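PDB 1YGP: yeast glycogen phosphorylase from Saccharomyces cerevisiae, which belongs to the carbohydrate phosphorylase family, has the GT-B fold and holds pyridoxal-5'-phosphate in a pocket. Local coordinates for residues Ala178-Pro183 / Cys864-Ser869; Ser249-Gly254 / His422-His427; Glu535-Pro540 / Thr552-Tyr557; Ile622-Leu627 / Arg644-Lys649. All blocks are in the same frame, centred on the assembly; numbering follows the deposited sequence.

In the fold
Contact 1 is largely buried, contacts 2 and 4 are partly buried, and contact 3 lies at the surface. Contacts 1 and 2 lie in the part with the nine-stranded mixed sheet, whereas contact 4 packs a helix beside the six-stranded parallel sheet; no two contacts use the same helix or strand. The segments of contact 1 stand 681 residues apart in sequence, with the other three contacts nested between them. Contacts 3 and 4 join segments close in sequence, contact 4 across a mostly helical connection. Contact 4 alone has hydrogen bonds across its segments; contact 2 rests on an aromatic pair, contact 3 on leucine packing, and contact 1 on a glutamate chain and isoleucines against a helix.

Contact 1: Ala178-Pro183 / Cys864-Ser869; sequences ATEGIP and CIEEYS
Glu180 reaches out to helix 861-873 with its carboxylate laid against Ile865 and Glu866. Its CG sits anti to its own carbonyl carbon (chi1 -82°) and the chain then runs extended, which carries OE1 to 3.6 Å from Ile865 CG2. The Glu866 side chain crosses that of Glu180 at about a right angle, their carboxylate planes 34° apart. Glu180 OE2 and Glu866 OE2 are 3.5 Å apart, two acceptors with no bond between them. Farther along, Ile182 points CD1 at the hydroxyl of Ser869, 3.4 Å from OG, and its CG1 lies 4.3 Å from Ile865 CG2. Ser869 OG is turned back to its own helix, bonding Ile865 O from the face opposite Ser869 N. Helix 165-179 ends here in a Schellman motif at Gly181; its earlier residues Phe173, Ser176 and Met177 also touch Ile865, and the chain continues into strand 184-189 of the mixed sheet.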
loop_
_atom_site.group_PDB
_atom_site.type_symbol
_atom_site.label_atom_id
_atom_site.label_comp_id
_atom_site.label_asym_id
_atom_site.label_seq_id
_atom_site.Cartn_x
_atom_site.Cartn_y
_atom_site.Cartn_z
ATOM N N ALA A 178 -23.443 -15.102 -8.922
ATOM C CA ALA A 178 -23.217 -15.652 -7.592
ATOM C C ALA A 178 -24.499 -16.077 -6.930
ATOM O O ALA A 178 -24.520 -17.112 -6.270
ATOM C CB ALA A 178 -22.559 -14.646 -6.663
ATOM N N THR A 179 -25.592 -15.327 -7.105
ATOM C CA THR A 179 -26.872 -15.726 -6.507
ATOM C C THR A 179 -27.346 -17.015 -7.150
ATOM O O THR A 179 -27.811 -17.930 -6.476
ATOM C CB THR A 179 -27.936 -14.630 -6.709
ATOM O OG1 THR A 179 -27.447 -13.516 -5.994
ATOM C CG2 THR A 179 -29.291 -14.926 -6.150
ATOM N N GLU A 180 -27.168 -17.113 -8.464
ATOM C CA GLU A 180 -27.616 -18.275 -9.202
ATOM C C GLU A 180 -26.709 -19.497 -9.114
ATOM O O GLU A 180 -27.000 -20.519 -9.742
ATOM C CB GLU A 180 -27.819 -17.842 -10.655
ATOM C CG GLU A 180 -29.186 -17.193 -10.719
ATOM C CD GLU A 180 -29.701 -16.727 -12.071
ATOM O OE1 GLU A 180 -29.165 -17.128 -13.103
ATOM O OE2 GLU A 180 -30.661 -15.958 -12.092
ATOM N N GLY A 181 -25.619 -19.460 -8.348
ATOM C CA GLY A 181 -24.689 -20.577 -8.270
ATOM C C GLY A 181 -24.116 -20.942 -9.639
ATOM O O GLY A 181 -23.896 -22.119 -9.920
ATOM N N ILE A 182 -23.918 -19.979 -10.539
ATOM C CA ILE A 182 -23.354 -20.220 -11.868
ATOM C C ILE A 182 -21.849 -20.210 -11.590
ATOM O O ILE A 182 -21.401 -19.272 -10.930
ATOM C CB ILE A 182 -23.744 -19.065 -12.866
ATOM C CG1 ILE A 182 -25.205 -19.133 -13.257
ATOM C CG2 ILE A 182 -22.875 -19.143 -14.101
ATOM C CD1 ILE A 182 -25.578 -20.349 -14.102
ATOM N N PRO A 183 -20.996 -21.138 -12.031
ATOM C CA PRO A 183 -19.564 -21.083 -11.758
ATOM C C PRO A 183 -18.847 -20.018 -12.594
ATOM O O PRO A 183 -18.256 -20.305 -13.641
ATOM C CB PRO A 183 -19.111 -22.517 -12.014
ATOM C CG PRO A 183 -20.377 -23.317 -11.807
ATOM C CD PRO A 183 -21.361 -22.442 -12.555
ATOM N N CYS A 864 -31.245 -11.606 -17.088
ATOM C CA CYS A 864 -30.147 -11.513 -18.075
ATOM C C CYS A 864 -29.212 -12.712 -17.952
ATOM O O CYS A 864 -28.829 -13.333 -18.950
ATOM C CB CYS A 864 -29.179 -10.355 -17.917
ATOM S SG CYS A 864 -29.795 -8.677 -17.719
ATOM N N ILE A 865 -28.852 -13.096 -16.722
ATOM C CA ILE A 865 -27.938 -14.205 -16.528
ATOM C C ILE A 865 -28.608 -15.529 -16.853
ATOM O O ILE A 865 -27.905 -16.426 -17.345
ATOM C CB ILE A 865 -27.403 -14.140 -15.081
ATOM C CG1 ILE A 865 -26.574 -12.868 -14.965
ATOM C CG2 ILE A 865 -26.531 -15.327 -14.729
ATOM C CD1 ILE A 865 -25.410 -12.730 -15.967
ATOM N N GLU A 866 -29.927 -15.676 -16.668
ATOM C CA GLU A 866 -30.600 -16.895 -17.096
ATOM C C GLU A 866 -30.458 -17.046 -18.613
ATOM O O GLU A 866 -30.013 -18.077 -19.121
ATOM C CB GLU A 866 -32.074 -16.839 -16.727
ATOM C CG GLU A 866 -32.330 -17.001 -15.225
ATOM C CD GLU A 866 -33.738 -16.679 -14.693
ATOM O OE1 GLU A 866 -34.730 -16.727 -15.429
ATOM O OE2 GLU A 866 -33.837 -16.371 -13.503
ATOM N N GLU A 867 -30.687 -15.964 -19.347
ATOM C CA GLU A 867 -30.669 -16.000 -20.792
ATOM C C GLU A 867 -29.290 -16.313 -21.303
ATOM O O GLU A 867 -29.125 -17.161 -22.190
ATOM C CB GLU A 867 -31.099 -14.672 -21.404
ATOM C CG GLU A 867 -32.484 -14.213 -20.967
ATOM C CD GLU A 867 -33.182 -13.372 -22.010
ATOM O OE1 GLU A 867 -32.787 -12.236 -22.286
ATOM O OE2 GLU A 867 -34.146 -13.877 -22.567
ATOM N N TYR A 868 -28.275 -15.670 -20.726
ATOM C CA TYR A 868 -26.909 -15.883 -21.161
ATOM C C TYR A 868 -26.519 -17.316 -20.906
ATOM O O TYR A 868 -26.037 -17.979 -21.831
ATOM C CB TYR A 868 -25.956 -14.978 -20.414
ATOM C CG TYR A 868 -25.699 -13.602 -21.009
ATOM C CD1 TYR A 868 -24.752 -13.453 -22.018
ATOM C CD2 TYR A 868 -26.331 -12.485 -20.480
ATOM C CE1 TYR A 868 -24.423 -12.191 -22.489
ATOM C CE2 TYR A 868 -26.000 -11.218 -20.953
ATOM C CZ TYR A 868 -25.045 -11.067 -21.952
ATOM O OH TYR A 868 -24.696 -9.790 -22.386
ATOM N N SER A 869 -26.807 -17.818 -19.705
ATOM C CA SER A 869 -26.470 -19.181 -19.359
ATOM C C SER A 869 -27.126 -20.157 -20.309
ATOM O O SER A 869 -26.445 -21.065 -20.802
ATOM C CB SER A 869 -26.909 -19.523 -17.950
ATOM O OG SER A 869 -26.267 -18.676 -17.006
#

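Contact 2: Ser249-Gly254 / His422-His427; sequences SQWIGG and HLLPRH
Trp251 leans from a two-stranded antiparallel hairpin sheet, strands 235-237 and 250-252, onto the start of helix 425-445, in the part of this GT-B protein that holds the nine-stranded mixed sheet. The aromatic interaction is an offset edge-to-face pair: His427 turns its edge to the face of the six-membered ring of Trp251, with centroids 5.4 Å apart and planes at 87°. The closest atoms are His427 NE2 and Trp251 CZ3, 3.6 Å apart. Apolar packing flanks the pair. Pro425 CG lies 4.3 Å from Trp251 CD1, and Leu424 CD2 comes within 4.3 Å of Trp251 CH2. With CG anti to the backbone N (chi1 -179°), the indole extends across to the helix start, while its NE1 is bonded to Tyr233 O. Polar groups meet without bonding at the other end. The Arg426 guanidinium is held by salt bridges to Glu429 and Asp383 and by a bond to Thr245 O, and Ser249 OG bonds Ser247 O. Ser249 also packs its CB 3.4 Å from Arg426 NE, and its OG rides 3.2 Å above one face of the guanidinium plane, displaced from its centre.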
loop_
_atom_site.group_PDB
_atom_site.type_symbol
_atom_site.label_atom_id
_atom_site.label_comp_id
_atom_site.label_asym_id
_atom_site.label_seq_id
_atom_site.Cartn_x
_atom_site.Cartn_y
_atom_site.Cartn_z
ATOM N N SER A 249 6.121 -20.887 -33.300
ATOM C CA SER A 249 7.158 -19.886 -33.401
ATOM C C SER A 249 7.607 -19.460 -32.015
ATOM O O SER A 249 6.892 -19.712 -31.047
ATOM C CB SER A 249 6.597 -18.710 -34.155
ATOM O OG SER A 249 6.137 -19.065 -35.448
ATOM N N GLN A 250 8.764 -18.824 -31.877
ATOM C CA GLN A 250 9.237 -18.393 -30.583
ATOM C C GLN A 250 9.248 -16.878 -30.519
ATOM O O GLN A 250 9.835 -16.184 -31.363
ATOM C CB GLN A 250 10.655 -18.896 -30.328
ATOM N N TRP A 251 8.522 -16.364 -29.528
ATOM C CA TRP A 251 8.516 -14.939 -29.268
ATOM C C TRP A 251 9.597 -14.713 -28.215
ATOM O O TRP A 251 9.532 -15.201 -27.080
ATOM C CB TRP A 251 7.151 -14.505 -28.740
ATOM C CG TRP A 251 6.970 -13.016 -28.448
ATOM C CD1 TRP A 251 7.841 -12.024 -28.850
ATOM C CD2 TRP A 251 5.923 -12.506 -27.733
ATOM N NE1 TRP A 251 7.350 -10.900 -28.385
ATOM C CE2 TRP A 251 6.216 -11.134 -27.716
ATOM C CE3 TRP A 251 4.785 -13.004 -27.101
ATOM C CZ2 TRP A 251 5.375 -10.247 -27.064
ATOM C CZ3 TRP A 251 3.944 -12.110 -26.448
ATOM C CH2 TRP A 251 4.238 -10.747 -26.429
ATOM N N ILE A 252 10.654 -14.038 -28.636
ATOM C CA ILE A 252 11.725 -13.645 -27.743
ATOM C C ILE A 252 11.384 -12.178 -27.541
ATOM O O ILE A 252 11.722 -11.320 -28.356
ATOM C CB ILE A 252 13.055 -13.854 -28.460
ATOM C CG1 ILE A 252 13.222 -15.326 -28.764
ATOM C CG2 ILE A 252 14.200 -13.342 -27.602
ATOM C CD1 ILE A 252 14.380 -15.621 -29.744
ATOM N N GLY A 253 10.608 -11.910 -26.497
ATOM C CA GLY A 253 10.135 -10.566 -26.188
ATOM C C GLY A 253 11.194 -9.637 -25.612
ATOM O O GLY A 253 12.295 -10.068 -25.287
ATOM N N GLY A 254 10.875 -8.363 -25.440
ATOM C CA GLY A 254 11.854 -7.422 -24.944
ATOM C C GLY A 254 11.570 -6.868 -23.554
ATOM O O GLY A 254 12.453 -6.245 -22.980
ATOM N N HIS A 422 4.732 -3.571 -33.323
ATOM C CA HIS A 422 5.908 -3.278 -32.531
ATOM C C HIS A 422 5.814 -3.774 -31.112
ATOM O O HIS A 422 6.810 -4.113 -30.478
ATOM C CB HIS A 422 6.129 -1.765 -32.537
ATOM C CG HIS A 422 7.188 -1.249 -31.577
ATOM N ND1 HIS A 422 8.487 -1.537 -31.526
ATOM C CD2 HIS A 422 6.900 -0.390 -30.543
ATOM C CE1 HIS A 422 9.000 -0.896 -30.505
ATOM N NE2 HIS A 422 8.036 -0.214 -29.924
ATOM N N LEU A 423 4.613 -3.645 -30.591
ATOM C CA LEU A 423 4.349 -3.987 -29.213
ATOM C C LEU A 423 4.039 -5.463 -29.096
ATOM O O LEU A 423 4.388 -6.101 -28.098
ATOM C CB LEU A 423 3.192 -3.112 -28.762
ATOM C CG LEU A 423 2.845 -2.795 -27.317
ATOM C CD1 LEU A 423 1.603 -3.573 -26.976
ATOM C CD2 LEU A 423 4.043 -3.025 -26.393
ATOM N N LEU A 424 3.389 -6.018 -30.114
ATOM C CA LEU A 424 2.961 -7.397 -30.098
ATOM C C LEU A 424 3.288 -8.096 -31.434
ATOM O O LEU A 424 2.359 -8.401 -32.201
ATOM C CB LEU A 424 1.434 -7.381 -29.751
ATOM C CG LEU A 424 0.979 -6.731 -28.409
ATOM C CD1 LEU A 424 -0.497 -6.900 -28.173
ATOM C CD2 LEU A 424 1.668 -7.408 -27.253
ATOM N N PRO A 425 4.556 -8.434 -31.762
ATOM C CA PRO A 425 4.937 -8.993 -33.054
ATOM C C PRO A 425 4.284 -10.311 -33.464
ATOM O O PRO A 425 3.755 -10.444 -34.569
ATOM C CB PRO A 425 6.449 -9.069 -32.985
ATOM C CG PRO A 425 6.853 -8.887 -31.550
ATOM C CD PRO A 425 5.753 -7.976 -31.055
ATOM N N ARG A 426 4.221 -11.310 -32.588
ATOM C CA ARG A 426 3.595 -12.592 -32.918
ATOM C C ARG A 426 2.083 -12.486 -33.042
ATOM O O ARG A 426 1.467 -13.135 -33.883
ATOM C CB ARG A 426 3.955 -13.618 -31.836
ATOM C CG ARG A 426 3.387 -15.013 -32.016
ATOM C CD ARG A 426 3.974 -15.624 -33.276
ATOM N NE ARG A 426 3.729 -17.054 -33.395
ATOM C CZ ARG A 426 3.166 -17.556 -34.482
ATOM N NH1 ARG A 426 2.805 -16.776 -35.499
ATOM N NH2 ARG A 426 2.975 -18.866 -34.566
ATOM N N HIS A 427 1.445 -11.635 -32.235
ATOM C CA HIS A 427 -0.009 -11.512 -32.263
ATOM C C HIS A 427 -0.386 -10.800 -33.549
ATOM O O HIS A 427 -1.478 -11.068 -34.034
ATOM C CB HIS A 427 -0.551 -10.712 -31.085
ATOM C CG HIS A 427 -0.294 -11.370 -29.736
ATOM N ND1 HIS A 427 -1.088 -12.213 -29.103
ATOM C CD2 HIS A 427 0.826 -11.182 -28.939
ATOM C CE1 HIS A 427 -0.517 -12.536 -27.971
ATOM N NE2 HIS A 427 0.630 -11.921 -27.877
#

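Contact 3: Glu535-Pro540 / Thr552-Tyr557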
loop_
_atom_site.group_PDB
_atom_site.type_symbol
_atom_site.label_atom_id
_atom_site.label_comp_id
_atom_site.label_asym_id
_atom_site.label_seq_id
_atom_site.Cartn_x
_atom_site.Cartn_y
_atom_site.Cartn_z
ATOM N N GLU A 535 -44.354 -6.288 3.174
ATOM C CA GLU A 535 -45.554 -6.151 3.969
ATOM C C GLU A 535 -46.778 -6.399 3.090
ATOM O O GLU A 535 -47.497 -7.370 3.318
ATOM C CB GLU A 535 -45.627 -4.759 4.541
ATOM C CG GLU A 535 -45.812 -4.725 6.036
ATOM C CD GLU A 535 -44.909 -3.680 6.677
ATOM O OE1 GLU A 535 -45.125 -2.479 6.487
ATOM O OE2 GLU A 535 -43.968 -4.082 7.358
ATOM N N THR A 536 -47.005 -5.652 2.014
ATOM C CA THR A 536 -48.256 -5.757 1.287
ATOM C C THR A 536 -48.453 -7.099 0.615
ATOM O O THR A 536 -49.515 -7.727 0.714
ATOM C CB THR A 536 -48.321 -4.615 0.269
ATOM O OG1 THR A 536 -47.229 -4.751 -0.624
ATOM C CG2 THR A 536 -48.252 -3.265 0.968
ATOM N N LEU A 537 -47.387 -7.567 -0.017
ATOM C CA LEU A 537 -47.460 -8.837 -0.672
ATOM C C LEU A 537 -47.270 -9.973 0.307
ATOM O O LEU A 537 -47.333 -11.131 -0.106
ATOM C CB LEU A 537 -46.421 -8.857 -1.786
ATOM C CG LEU A 537 -46.936 -8.602 -3.203
ATOM C CD1 LEU A 537 -47.766 -7.328 -3.282
ATOM C CD2 LEU A 537 -45.740 -8.513 -4.126
ATOM N N ASN A 538 -47.062 -9.684 1.603
ATOM C CA ASN A 538 -46.919 -10.692 2.662
ATOM C C ASN A 538 -45.821 -11.698 2.354
ATOM O O ASN A 538 -46.002 -12.924 2.367
ATOM C CB ASN A 538 -48.249 -11.438 2.860
ATOM C CG ASN A 538 -48.372 -12.243 4.148
ATOM O OD1 ASN A 538 -49.420 -12.184 4.785
ATOM N ND2 ASN A 538 -47.455 -13.065 4.645
ATOM N N ASP A 539 -44.624 -11.189 2.093
ATOM C CA ASP A 539 -43.506 -12.042 1.770
ATOM C C ASP A 539 -42.298 -11.772 2.667
ATOM O O ASP A 539 -41.294 -11.224 2.218
ATOM C CB ASP A 539 -43.219 -11.811 0.293
ATOM C CG ASP A 539 -42.111 -12.649 -0.313
ATOM O OD1 ASP A 539 -41.674 -13.628 0.294
ATOM O OD2 ASP A 539 -41.684 -12.303 -1.409
ATOM N N PRO A 540 -42.279 -12.195 3.928
ATOM C CA PRO A 540 -41.285 -11.791 4.916
ATOM C C PRO A 540 -39.862 -12.204 4.567
ATOM O O PRO A 540 -38.892 -11.647 5.063
ATOM C CB PRO A 540 -41.767 -12.417 6.188
ATOM C CG PRO A 540 -42.311 -13.741 5.699
ATOM C CD PRO A 540 -43.055 -13.324 4.430
ATOM N N THR A 552 -46.048 -8.063 -9.932
ATOM C CA THR A 552 -47.253 -7.676 -10.651
ATOM C C THR A 552 -48.493 -7.674 -9.746
ATOM O O THR A 552 -49.474 -6.970 -10.007
ATOM C CB THR A 552 -47.456 -8.622 -11.854
ATOM O OG1 THR A 552 -47.104 -9.945 -11.457
ATOM C CG2 THR A 552 -46.623 -8.206 -13.030
ATOM N N GLN A 553 -48.456 -8.385 -8.611
ATOM C CA GLN A 553 -49.536 -8.388 -7.636
ATOM C C GLN A 553 -49.761 -6.986 -7.097
ATOM O O GLN A 553 -50.891 -6.658 -6.718
ATOM C CB GLN A 553 -49.210 -9.305 -6.474
ATOM C CG GLN A 553 -50.369 -9.511 -5.489
ATOM C CD GLN A 553 -50.020 -10.321 -4.237
ATOM O OE1 GLN A 553 -49.283 -11.309 -4.286
ATOM N NE2 GLN A 553 -50.530 -9.958 -3.061
ATOM N N LEU A 554 -48.759 -6.101 -7.106
ATOM C CA LEU A 554 -48.951 -4.753 -6.602
ATOM C C LEU A 554 -50.045 -4.027 -7.384
ATOM O O LEU A 554 -50.761 -3.189 -6.827
ATOM C CB LEU A 554 -47.636 -3.985 -6.691
ATOM C CG LEU A 554 -46.482 -4.417 -5.786
ATOM C CD1 LEU A 554 -45.194 -3.869 -6.365
ATOM C CD2 LEU A 554 -46.683 -3.922 -4.357
ATOM N N GLU A 555 -50.286 -4.415 -8.642
ATOM C CA GLU A 555 -51.321 -3.811 -9.471
ATOM C C GLU A 555 -52.722 -3.846 -8.878
ATOM O O GLU A 555 -53.523 -2.938 -9.102
ATOM C CB GLU A 555 -51.405 -4.502 -10.826
ATOM N N LYS A 556 -53.020 -4.877 -8.084
ATOM C CA LYS A 556 -54.310 -4.980 -7.428
ATOM C C LYS A 556 -54.528 -3.799 -6.474
ATOM O O LYS A 556 -55.547 -3.095 -6.486
ATOM C CB LYS A 556 -54.352 -6.283 -6.651
ATOM N N TYR A 557 -53.471 -3.475 -5.736
ATOM C CA TYR A 557 -53.533 -2.465 -4.702
ATOM C C TYR A 557 -53.389 -1.077 -5.281
ATOM O O TYR A 557 -53.351 -0.107 -4.513
ATOM C CB TYR A 557 -52.429 -2.682 -3.660
ATOM C CG TYR A 557 -52.381 -4.085 -3.067
ATOM C CD1 TYR A 557 -51.783 -5.107 -3.816
ATOM C CD2 TYR A 557 -52.917 -4.360 -1.804
ATOM C CE1 TYR A 557 -51.718 -6.404 -3.321
ATOM C CE2 TYR A 557 -52.847 -5.665 -1.299
ATOM C CZ TYR A 557 -52.249 -6.678 -2.064
ATOM O OH TYR A 557 -52.178 -7.985 -1.609
#
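Leu537 enters between Gln553 and Leu554, and its side chain carries most of the contact. Its CB leaves the backbone without pointing straight across, and the branch beyond it does the reaching. CG lies 3.7 Å from Gln553 CD, against the amide carbon, with Gln553 OE1 and NE2 at similar range; the two side chains run antiparallel alongside one another. CD1 goes farthest. It meets Leu554 CD2 at 3.7 Å, the two leucines crossing at about a right angle, and touches Tyr557 CE1 at 4.1 Å. It also lies 4.0 Å from Gln553 CB, so this one methyl is met by three residues of 552-557. Leu537 is the last residue before Asn538, whose positive phi closes helix 527-536 with a Schellman motif; the chain then returns, with no alpha helix or strand between, to 552-557. Gln553 extends with CG anti to the backbone N (chi1 -172°), which brings its amide over to Tyr557, where NE2 donates to OH at 3.0 Å, the hydroxyl lying in the amide plane. Thr536 OG1, bonded to Leu532 O, sits 3.9 Å from Leu554 CD2, and Thr536 O approaches Tyr557 OH to 3.5 Å without a hydrogen bond. Phe563 of helix 562-584 touches both Thr536 and Leu554, and Val850 of helix 842-856 packs on Leu554.

Contact 4: Ile622-Leu627 / Arg644-Lys649; sequences IIYRYL and RKYPRK. Unlike the reference sequence in segment 644-649: Arg644 (reference Lys).
Arg625 donates from NH1 to Pro647 O at 2.8 Å with an N-H...O angle of 163°, and NH2 adds a weak bond to the same oxygen. The contact is part of a beta-alpha-beta connection of the GT-B fold: helices 615-634 and 639-645 link the neighbouring parallel strands 601-606 and 649-654. Pro647 O lies close to the guanidinium plane, although NH1 sits above the carbonyl plane. Arg625 NH2 and Lys649 NZ are 4.0 Å apart. NH2 also forms a salt bridge with Asp835 of helix 820-840, and the same aspartate makes a long, weak ion pair with Lys649 NZ, which probably eases the closeness of the two cations. The guanidinium is sandwiched: Tyr646 CB lies over one face and Lys649 CD over the centre of the opposite one, 3.9 Å from CZ of Arg625. The bend at chi3 (-104°) turns the group into this slot. Farther back along the arginine, its CG rests 3.7 Å from Tyr646 CD1.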
loop_
_atom_site.group_PDB
_atom_site.type_symbol
_atom_site.label_atom_id
_atom_site.label_comp_id
_atom_site.label_asym_id
_atom_site.label_seq_id
_atom_site.Cartn_x
_atom_site.Cartn_y
_atom_site.Cartn_z
ATOM N N ILE A 622 -34.473 24.730 -18.355
ATOM C CA ILE A 622 -34.516 25.370 -17.029
ATOM C C ILE A 622 -34.509 26.863 -17.185
ATOM O O ILE A 622 -35.415 27.513 -16.656
ATOM C CB ILE A 622 -33.327 25.045 -16.076
ATOM C CG1 ILE A 622 -33.417 23.609 -15.640
ATOM C CG2 ILE A 622 -33.386 25.896 -14.808
ATOM C CD1 ILE A 622 -32.402 23.234 -14.573
ATOM N N ILE A 623 -33.512 27.392 -17.904
ATOM C CA ILE A 623 -33.442 28.822 -18.144
ATOM C C ILE A 623 -34.750 29.296 -18.749
ATOM O O ILE A 623 -35.279 30.261 -18.198
ATOM C CB ILE A 623 -32.287 29.190 -19.088
ATOM C CG1 ILE A 623 -30.943 28.777 -18.501
ATOM C CG2 ILE A 623 -32.283 30.697 -19.278
ATOM C CD1 ILE A 623 -29.777 28.956 -19.483
ATOM N N TYR A 624 -35.326 28.641 -19.771
ATOM C CA TYR A 624 -36.608 29.050 -20.344
ATOM C C TYR A 624 -37.655 29.235 -19.253
ATOM O O TYR A 624 -38.233 30.320 -19.158
ATOM C CB TYR A 624 -37.147 28.017 -21.362
ATOM C CG TYR A 624 -38.590 28.326 -21.781
ATOM C CD1 TYR A 624 -38.858 29.335 -22.712
ATOM C CD2 TYR A 624 -39.651 27.662 -21.141
ATOM C CE1 TYR A 624 -40.180 29.685 -22.985
ATOM C CE2 TYR A 624 -40.970 28.012 -21.407
ATOM C CZ TYR A 624 -41.225 29.023 -22.329
ATOM O OH TYR A 624 -42.538 29.359 -22.597
ATOM N N ARG A 625 -37.925 28.219 -18.442
ATOM C CA ARG A 625 -38.908 28.327 -17.392
ATOM C C ARG A 625 -38.557 29.526 -16.525
ATOM O O ARG A 625 -39.414 30.393 -16.393
ATOM C CB ARG A 625 -38.911 27.046 -16.569
ATOM C CG ARG A 625 -39.860 27.096 -15.373
ATOM C CD ARG A 625 -39.637 25.919 -14.452
ATOM N NE ARG A 625 -40.672 24.907 -14.574
ATOM C CZ ARG A 625 -41.418 24.598 -13.507
ATOM N NH1 ARG A 625 -41.238 25.218 -12.324
ATOM N NH2 ARG A 625 -42.315 23.620 -13.598
ATOM N N TYR A 626 -37.327 29.673 -16.028
ATOM C CA TYR A 626 -36.929 30.800 -15.185
ATOM C C TYR A 626 -37.240 32.163 -15.825
ATOM O O TYR A 626 -37.813 33.063 -15.197
ATOM C CB TYR A 626 -35.435 30.713 -14.892
ATOM C CG TYR A 626 -34.914 31.850 -14.038
ATOM C CD1 TYR A 626 -35.356 31.987 -12.718
ATOM C CD2 TYR A 626 -33.963 32.733 -14.561
ATOM C CE1 TYR A 626 -34.837 33.005 -11.912
ATOM C CE2 TYR A 626 -33.440 33.752 -13.759
ATOM C CZ TYR A 626 -33.878 33.879 -12.438
ATOM O OH TYR A 626 -33.337 34.861 -11.625
ATOM N N LEU A 627 -36.882 32.319 -17.095
ATOM C CA LEU A 627 -37.159 33.538 -17.832
ATOM C C LEU A 627 -38.656 33.810 -17.932
ATOM O O LEU A 627 -39.108 34.948 -17.770
ATOM C CB LEU A 627 -36.527 33.410 -19.211
ATOM C CG LEU A 627 -35.388 34.353 -19.556
ATOM C CD1 LEU A 627 -34.544 34.745 -18.339
ATOM C CD2 LEU A 627 -34.582 33.643 -20.619
ATOM N N ARG A 644 -48.853 28.791 -9.884
ATOM C CA ARG A 644 -49.894 27.965 -10.482
ATOM C C ARG A 644 -49.474 27.492 -11.866
ATOM O O ARG A 644 -49.838 26.386 -12.259
ATOM C CB ARG A 644 -51.211 28.744 -10.623
ATOM N N LYS A 645 -48.725 28.302 -12.616
ATOM C CA LYS A 645 -48.262 27.902 -13.935
ATOM C C LYS A 645 -46.946 27.133 -13.960
ATOM O O LYS A 645 -46.748 26.251 -14.800
ATOM C CB LYS A 645 -48.090 29.118 -14.844
ATOM C CG LYS A 645 -49.313 29.369 -15.706
ATOM C CD LYS A 645 -48.903 29.986 -17.044
ATOM C CE LYS A 645 -47.946 29.099 -17.873
ATOM N NZ LYS A 645 -48.524 27.825 -18.288
ATOM N N TYR A 646 -46.001 27.489 -13.094
ATOM C CA TYR A 646 -44.693 26.864 -13.050
ATOM C C TYR A 646 -44.536 26.448 -11.604
ATOM O O TYR A 646 -44.084 27.231 -10.766
ATOM C CB TYR A 646 -43.582 27.857 -13.429
ATOM C CG TYR A 646 -43.728 28.425 -14.823
ATOM C CD1 TYR A 646 -43.499 27.599 -15.920
ATOM C CD2 TYR A 646 -44.136 29.747 -15.010
ATOM C CE1 TYR A 646 -43.686 28.086 -17.211
ATOM C CE2 TYR A 646 -44.325 30.240 -16.301
ATOM C CZ TYR A 646 -44.099 29.401 -17.394
ATOM O OH TYR A 646 -44.292 29.865 -18.683
ATOM N N PRO A 647 -44.949 25.257 -11.210
ATOM C CA PRO A 647 -44.886 24.857 -9.821
ATOM C C PRO A 647 -43.487 24.397 -9.379
ATOM O O PRO A 647 -42.650 24.011 -10.199
ATOM C CB PRO A 647 -45.968 23.798 -9.748
ATOM C CG PRO A 647 -46.704 23.837 -11.072
ATOM C CD PRO A 647 -45.616 24.262 -12.028
ATOM N N ARG A 648 -43.331 24.344 -8.046
ATOM C CA ARG A 648 -42.133 23.970 -7.293
ATOM C C ARG A 648 -41.411 22.687 -7.723
ATOM O O ARG A 648 -41.944 21.564 -7.640
ATOM C CB ARG A 648 -42.584 23.923 -5.841
ATOM C CG ARG A 648 -41.475 23.834 -4.823
ATOM C CD ARG A 648 -41.978 24.225 -3.440
ATOM N NE ARG A 648 -41.848 25.658 -3.203
ATOM C CZ ARG A 648 -42.890 26.496 -3.169
ATOM N NH1 ARG A 648 -44.150 26.078 -3.354
ATOM N NH2 ARG A 648 -42.645 27.791 -2.961
ATOM N N LYS A 649 -40.160 22.896 -8.143
ATOM C CA LYS A 649 -39.318 21.900 -8.784
ATOM C C LYS A 649 -37.890 22.078 -8.280
ATOM O O LYS A 649 -37.506 23.164 -7.828
ATOM C CB LYS A 649 -39.362 22.142 -10.285
ATOM C CG LYS A 649 -38.905 21.099 -11.287
ATOM C CD LYS A 649 -38.772 21.842 -12.602
ATOM C CE LYS A 649 -38.748 20.954 -13.859
ATOM N NZ LYS A 649 -40.031 20.349 -14.203
#